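Local coordinates for protein response regulator receiver (PDB 4G97) that probably relays a phosphorylation signal from its receiver domain to its sigma-factor-like domain, as in other PhyR-type regulators of the bacterial general stress response, at residues Y13-S18 against S27-V32; M143-E148 against G168-K173. All coordinates share one frame; numbering follows the deposited sequence.

Contact 1 of 2, residues Y13-S18 against S27-V32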
loop_
_atom_site.group_PDB
_atom_site.type_symbol
_atom_site.label_atom_id
_atom_site.label_comp_id
_atom_site.label_asym_id
_atom_site.label_seq_id
_atom_site.Cartn_x
_atom_site.Cartn_y
_atom_site.Cartn_z
ATOM N N TYR A 13 4.634 -0.641 -9.987
ATOM C CA TYR A 13 3.376 -1.066 -9.377
ATOM C C TYR A 13 3.449 -2.439 -8.735
ATOM O O TYR A 13 2.674 -2.726 -7.815
ATOM C CB TYR A 13 2.188 -0.951 -10.359
ATOM C CG TYR A 13 1.816 0.482 -10.676
ATOM C CD1 TYR A 13 2.104 1.514 -9.784
ATOM C CD2 TYR A 13 1.138 0.806 -11.847
ATOM C CE1 TYR A 13 1.780 2.832 -10.072
ATOM C CE2 TYR A 13 0.798 2.126 -12.142
ATOM C CZ TYR A 13 1.131 3.135 -11.254
ATOM O OH TYR A 13 0.787 4.440 -11.503
ATOM N N LEU A 14 4.337 -3.306 -9.235
ATOM C CA LEU A 14 4.496 -4.630 -8.636
ATOM C C LEU A 14 5.165 -4.478 -7.261
ATOM O O LEU A 14 4.790 -5.190 -6.333
ATOM C CB LEU A 14 5.263 -5.583 -9.560
ATOM C CG LEU A 14 5.527 -7.004 -9.014
ATOM C CD1 LEU A 14 4.261 -7.830 -8.962
ATOM C CD2 LEU A 14 6.616 -7.715 -9.830
ATOM N N ARG A 15 6.115 -3.514 -7.118
ATOM C CA ARG A 15 6.738 -3.186 -5.820
ATOM C C ARG A 15 5.654 -2.627 -4.883
ATOM O O ARG A 15 5.639 -2.997 -3.724
ATOM C CB ARG A 15 7.882 -2.155 -5.980
ATOM C CG ARG A 15 9.117 -2.756 -6.636
ATOM C CD ARG A 15 10.323 -1.842 -6.665
ATOM N NE ARG A 15 11.307 -2.371 -7.613
ATOM C CZ ARG A 15 11.409 -1.994 -8.886
ATOM N NH1 ARG A 15 10.660 -1.007 -9.358
ATOM N NH2 ARG A 15 12.294 -2.566 -9.681
ATOM N N ARG A 16 4.732 -1.761 -5.383
ATOM C CA ARG A 16 3.650 -1.228 -4.550
ATOM C C ARG A 16 2.844 -2.399 -3.955
ATOM O O ARG A 16 2.649 -2.475 -2.727
ATOM C CB ARG A 16 2.727 -0.301 -5.357
ATOM C CG ARG A 16 1.546 0.223 -4.506
ATOM C CD ARG A 16 0.551 1.048 -5.302
ATOM N NE ARG A 16 0.045 0.288 -6.449
ATOM C CZ ARG A 16 -0.505 0.820 -7.531
ATOM N NH1 ARG A 16 -0.678 2.130 -7.619
ATOM N NH2 ARG A 16 -0.889 0.045 -8.533
ATOM N N PHE A 17 2.443 -3.342 -4.832
ATOM C CA PHE A 17 1.710 -4.539 -4.449
ATOM C C PHE A 17 2.530 -5.381 -3.447
ATOM O O PHE A 17 2.006 -5.740 -2.396
ATOM C CB PHE A 17 1.371 -5.353 -5.704
ATOM C CG PHE A 17 0.692 -6.678 -5.449
ATOM C CD1 PHE A 17 -0.592 -6.731 -4.903
ATOM C CD2 PHE A 17 1.314 -7.876 -5.795
ATOM C CE1 PHE A 17 -1.215 -7.956 -4.666
ATOM C CE2 PHE A 17 0.674 -9.099 -5.577
ATOM C CZ PHE A 17 -0.580 -9.128 -5.002
ATOM N N SER A 18 3.827 -5.637 -3.751
ATOM C CA SER A 18 4.716 -6.441 -2.910
ATOM C C SER A 18 4.894 -5.840 -1.506
ATOM O O SER A 18 4.822 -6.578 -0.535
ATOM C CB SER A 18 6.061 -6.622 -3.586
ATOM O OG SER A 18 6.790 -7.661 -2.953
ATOM N N SER A 27 11.277 -5.957 2.479
ATOM C CA SER A 27 10.772 -7.262 2.016
ATOM C C SER A 27 10.045 -7.113 0.674
ATOM O O SER A 27 10.173 -7.990 -0.172
ATOM C CB SER A 27 9.828 -7.894 3.035
ATOM O OG SER A 27 10.518 -8.562 4.077
ATOM N N GLY A 28 9.281 -6.018 0.507
ATOM C CA GLY A 28 8.519 -5.765 -0.714
ATOM C C GLY A 28 9.406 -5.731 -1.943
ATOM O O GLY A 28 9.183 -6.465 -2.910
ATOM N N ASP A 29 10.452 -4.905 -1.872
ATOM C CA ASP A 29 11.451 -4.733 -2.917
ATOM C C ASP A 29 12.279 -6.004 -3.175
ATOM O O ASP A 29 12.544 -6.339 -4.342
ATOM C CB ASP A 29 12.354 -3.537 -2.599
ATOM C CG ASP A 29 11.701 -2.177 -2.690
ATOM O OD1 ASP A 29 10.506 -2.107 -3.075
ATOM O OD2 ASP A 29 12.383 -1.177 -2.394
ATOM N N ALA A 30 12.655 -6.723 -2.106
ATOM C CA ALA A 30 13.459 -7.945 -2.208
ATOM C C ALA A 30 12.741 -9.071 -2.938
ATOM O O ALA A 30 13.371 -9.757 -3.746
ATOM C CB ALA A 30 13.908 -8.403 -0.831
ATOM N N TYR A 31 11.423 -9.241 -2.698
ATOM C CA TYR A 31 10.606 -10.252 -3.377
ATOM C C TYR A 31 10.469 -9.899 -4.853
ATOM O O TYR A 31 10.392 -10.805 -5.688
ATOM C CB TYR A 31 9.202 -10.345 -2.757
ATOM C CG TYR A 31 9.060 -11.334 -1.619
ATOM C CD1 TYR A 31 8.779 -10.903 -0.327
ATOM C CD2 TYR A 31 9.118 -12.708 -1.850
ATOM C CE1 TYR A 31 8.625 -11.810 0.725
ATOM C CE2 TYR A 31 8.956 -13.627 -0.809
ATOM C CZ TYR A 31 8.707 -13.172 0.478
ATOM O OH TYR A 31 8.545 -14.071 1.506
ATOM N N VAL A 32 10.430 -8.589 -5.188
ATOM C CA VAL A 32 10.325 -8.172 -6.598
ATOM C C VAL A 32 11.655 -8.431 -7.295
ATOM O O VAL A 32 11.655 -9.022 -8.376
ATOM C CB VAL A 32 9.815 -6.722 -6.803
ATOM C CG1 VAL A 32 9.969 -6.281 -8.265
ATOM C CG2 VAL A 32 8.352 -6.614 -6.373
HETATM O O HOH W 1 12.945 -4.182 -6.196
#

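Contact 2 of 2, residues M143-E148 against G168-K173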
loop_
_atom_site.group_PDB
_atom_site.type_symbol
_atom_site.label_atom_id
_atom_site.label_comp_id
_atom_site.label_asym_id
_atom_site.label_seq_id
_atom_site.Cartn_x
_atom_site.Cartn_y
_atom_site.Cartn_z
ATOM N N MET A 143 -3.900 11.265 11.942
ATOM C CA MET A 143 -3.618 12.606 11.489
ATOM C C MET A 143 -3.495 12.589 9.949
ATOM O O MET A 143 -2.855 11.689 9.382
ATOM C CB MET A 143 -2.338 13.098 12.136
ATOM C CG MET A 143 -1.904 14.459 11.661
ATOM S SD MET A 143 -0.374 15.084 12.399
ATOM C CE MET A 143 0.555 13.632 12.542
ATOM N N ILE A 144 -4.100 13.609 9.298
ATOM C CA ILE A 144 -4.038 13.827 7.853
ATOM C C ILE A 144 -3.115 15.004 7.588
ATOM O O ILE A 144 -3.332 16.067 8.150
ATOM C CB ILE A 144 -5.441 14.053 7.212
ATOM C CG1 ILE A 144 -6.345 12.807 7.425
ATOM C CG2 ILE A 144 -5.290 14.388 5.652
ATOM C CD1 ILE A 144 -7.809 12.970 7.060
ATOM N N ILE A 145 -2.079 14.817 6.757
ATOM C CA ILE A 145 -1.208 15.905 6.303
ATOM C C ILE A 145 -1.565 16.090 4.827
ATOM O O ILE A 145 -1.171 15.284 3.973
ATOM C CB ILE A 145 0.315 15.723 6.514
ATOM C CG1 ILE A 145 0.654 15.373 7.997
ATOM C CG2 ILE A 145 1.014 17.034 6.109
ATOM C CD1 ILE A 145 2.021 14.847 8.213
ATOM N N GLU A 146 -2.383 17.100 4.549
ATOM C CA GLU A 146 -2.885 17.376 3.205
ATOM C C GLU A 146 -3.318 18.841 3.088
ATOM O O GLU A 146 -4.168 19.281 3.858
ATOM C CB GLU A 146 -4.055 16.411 2.868
ATOM C CG GLU A 146 -4.785 16.708 1.567
ATOM C CD GLU A 146 -3.904 16.563 0.349
ATOM O OE1 GLU A 146 -3.631 17.583 -0.323
ATOM O OE2 GLU A 146 -3.423 15.434 0.113
ATOM N N ASP A 147 -2.740 19.581 2.121
ATOM C CA ASP A 147 -3.049 21.008 1.890
ATOM C C ASP A 147 -4.280 21.280 1.005
ATOM O O ASP A 147 -4.821 22.379 1.082
ATOM C CB ASP A 147 -1.825 21.762 1.336
ATOM C CG ASP A 147 -1.365 21.310 -0.041
ATOM O OD1 ASP A 147 -1.639 20.141 -0.413
ATOM O OD2 ASP A 147 -0.704 22.108 -0.731
ATOM N N GLU A 148 -4.686 20.321 0.149
ATOM C CA GLU A 148 -5.849 20.476 -0.744
ATOM C C GLU A 148 -7.140 20.142 0.005
ATOM O O GLU A 148 -7.388 18.965 0.301
ATOM C CB GLU A 148 -5.719 19.629 -2.028
ATOM C CG GLU A 148 -5.026 20.323 -3.194
ATOM C CD GLU A 148 -5.506 21.717 -3.571
ATOM O OE1 GLU A 148 -6.729 21.910 -3.769
ATOM O OE2 GLU A 148 -4.648 22.626 -3.657
ATOM N N GLY A 168 -7.101 15.742 13.372
ATOM C CA GLY A 168 -6.869 17.015 12.711
ATOM C C GLY A 168 -6.226 16.852 11.347
ATOM O O GLY A 168 -5.818 15.751 10.956
ATOM N N ILE A 169 -6.150 17.976 10.621
ATOM C CA ILE A 169 -5.595 18.095 9.282
ATOM C C ILE A 169 -4.493 19.124 9.337
ATOM O O ILE A 169 -4.754 20.287 9.646
ATOM C CB ILE A 169 -6.694 18.440 8.226
ATOM C CG1 ILE A 169 -7.744 17.295 8.116
ATOM C CG2 ILE A 169 -6.061 18.721 6.860
ATOM C CD1 ILE A 169 -8.999 17.617 7.377
ATOM N N ALA A 170 -3.259 18.697 9.061
ATOM C CA ALA A 170 -2.103 19.595 9.016
ATOM C C ALA A 170 -1.823 19.954 7.539
ATOM O O ALA A 170 -1.861 19.074 6.683
ATOM C CB ALA A 170 -0.902 18.918 9.627
ATOM N N ARG A 171 -1.602 21.247 7.246
ATOM C CA ARG A 171 -1.347 21.744 5.889
ATOM C C ARG A 171 0.152 21.975 5.613
ATOM O O ARG A 171 0.568 21.973 4.453
ATOM C CB ARG A 171 -2.176 23.020 5.596
ATOM C CG ARG A 171 -3.664 22.944 5.978
ATOM C CD ARG A 171 -4.559 22.465 4.849
ATOM N NE ARG A 171 -5.953 22.273 5.272
ATOM C CZ ARG A 171 -6.851 21.534 4.619
ATOM N NH1 ARG A 171 -6.508 20.884 3.510
ATOM N NH2 ARG A 171 -8.093 21.428 5.078
ATOM N N THR A 172 0.960 22.169 6.671
ATOM C CA THR A 172 2.414 22.408 6.552
ATOM C C THR A 172 3.175 21.462 7.472
ATOM O O THR A 172 2.547 20.793 8.289
ATOM C CB THR A 172 2.777 23.874 6.908
ATOM O OG1 THR A 172 2.890 24.009 8.329
ATOM C CG2 THR A 172 1.794 24.891 6.349
ATOM N N LYS A 173 4.528 21.450 7.385
ATOM C CA LYS A 173 5.382 20.630 8.248
ATOM C C LYS A 173 5.251 21.069 9.719
ATOM O O LYS A 173 5.135 20.219 10.603
ATOM C CB LYS A 173 6.838 20.696 7.777
ATOM C CG LYS A 173 7.813 19.911 8.648
ATOM C CD LYS A 173 9.247 20.172 8.248
ATOM C CE LYS A 173 10.219 19.457 9.148
ATOM N NZ LYS A 173 10.362 20.132 10.468
#

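Contact 1 of 2, residues Y13-S18 against S27-V32
Helices 11-22 and 25-41 form a hairpin in the sigma2-like region of PhyR, and within 13-18 and 27-32 Ser18 and Gly28 have the nearest CA atoms, 4.4 Å apart. The axes of these short segments run 8.1 Å apart at 127°. Glycine suits so near an approach: a CB there would sit tight against the carbonyl carbon of Ser18. Serine, small and polar, adds a bond, Ser18 OG donating to Gly28 O at 2.7 Å. That oxygen takes the hydroxyl in the carbonyl plane, on a lone pair, and a weak helical bond from Val32 N. With OG anti to the backbone N (chi1 -165°), it reaches the second helix.

Val32 wedges its CG2 methyl between Ser18 CB, at 3.6 Å, and the backbone of Arg15, while Leu14 slides past it in the opposite direction. A branched, rigid side chain fits this buried place. At the partly exposed side the aliphatic part of Arg15 crosses Asp29, its CD 3.6 Å from Asp29 OD1. Their charges do not pair: Asp29 OD1 forms a salt bridge with Arg19 and OD2 takes a hydrogen bond from Gln25, while Arg15 NH1 bonds to Leu226 O. Instead a water accepts from Arg15 NE and donates to the backbone carbonyl oxygen of Asp29. Leu14, Ser18 and Tyr31 touch Phe60 of helix 52-64, completing a small helical bundle consistent with a sigma2-like fold.

Contact 2 of 2, residues M143-E148 against G168-K173
Arg171 folds its side chain back across the loop that follows strand 141-145. From CB, 4.5 Å from Asp147 CB, the chain turns sharply at chi2 (-92°), laying the rest along the backbone of Glu146 and Asp147. CD rests 3.4 Å from Glu146 O and close to Asp147 CA; NE and CZ pass the same carbonyl. Arg171 NH1 ends 2.9 Å from Glu146 O and 3.3 Å from Asp147 O. Ile169 CG2 sits over the centre of one guanidinium face, 3.7 Å above its plane. A long, flat-ended arginine thus covers backbone and an apolar methyl at the partly exposed margin.

Just before this loop, the strands pair in parallel within the CheY-like receiver's beta-alpha-beta unit. Ile144 N donates to Gly168 O at 3.2 Å, almost straight (177°); Ala170 N to Ile144 O at 2.8 Å, and Glu146 N to Ala170 O at 3.0 Å. Ile144 and Ile169 share the sheet face under helix 149-161, where branched side chains pack well; Ile145 and the small Ala170 share the other, against helix 173-183. Glu146 leads into the acidic site: OE1 accepts from Glu148 N, and OE2 lies near Asp191, the predicted phosphorylation site.

In the fold
The two contacts lie on opposite sides of the chain's centre, in different domains, with nearest atoms about 16 Å apart and no element in common. Contact 1 joins consecutive helices through side chains, mixing a buried serine-to-carbonyl bond with Val32 and Leu14; in contact 2 backbone bonds carry the strand pairing, while side chains pack the two apolar sheet faces and the following loop. Each is partly buried, with an arginine toward the margin: Arg15 uses a water and a carbonyl of the receiver region, Arg171 lies on its own domain's loop. Contact 1 belongs to the sigma-like part, contact 2 to the receiver beside the phosphorylation site, the two parts between which signalling probably passes.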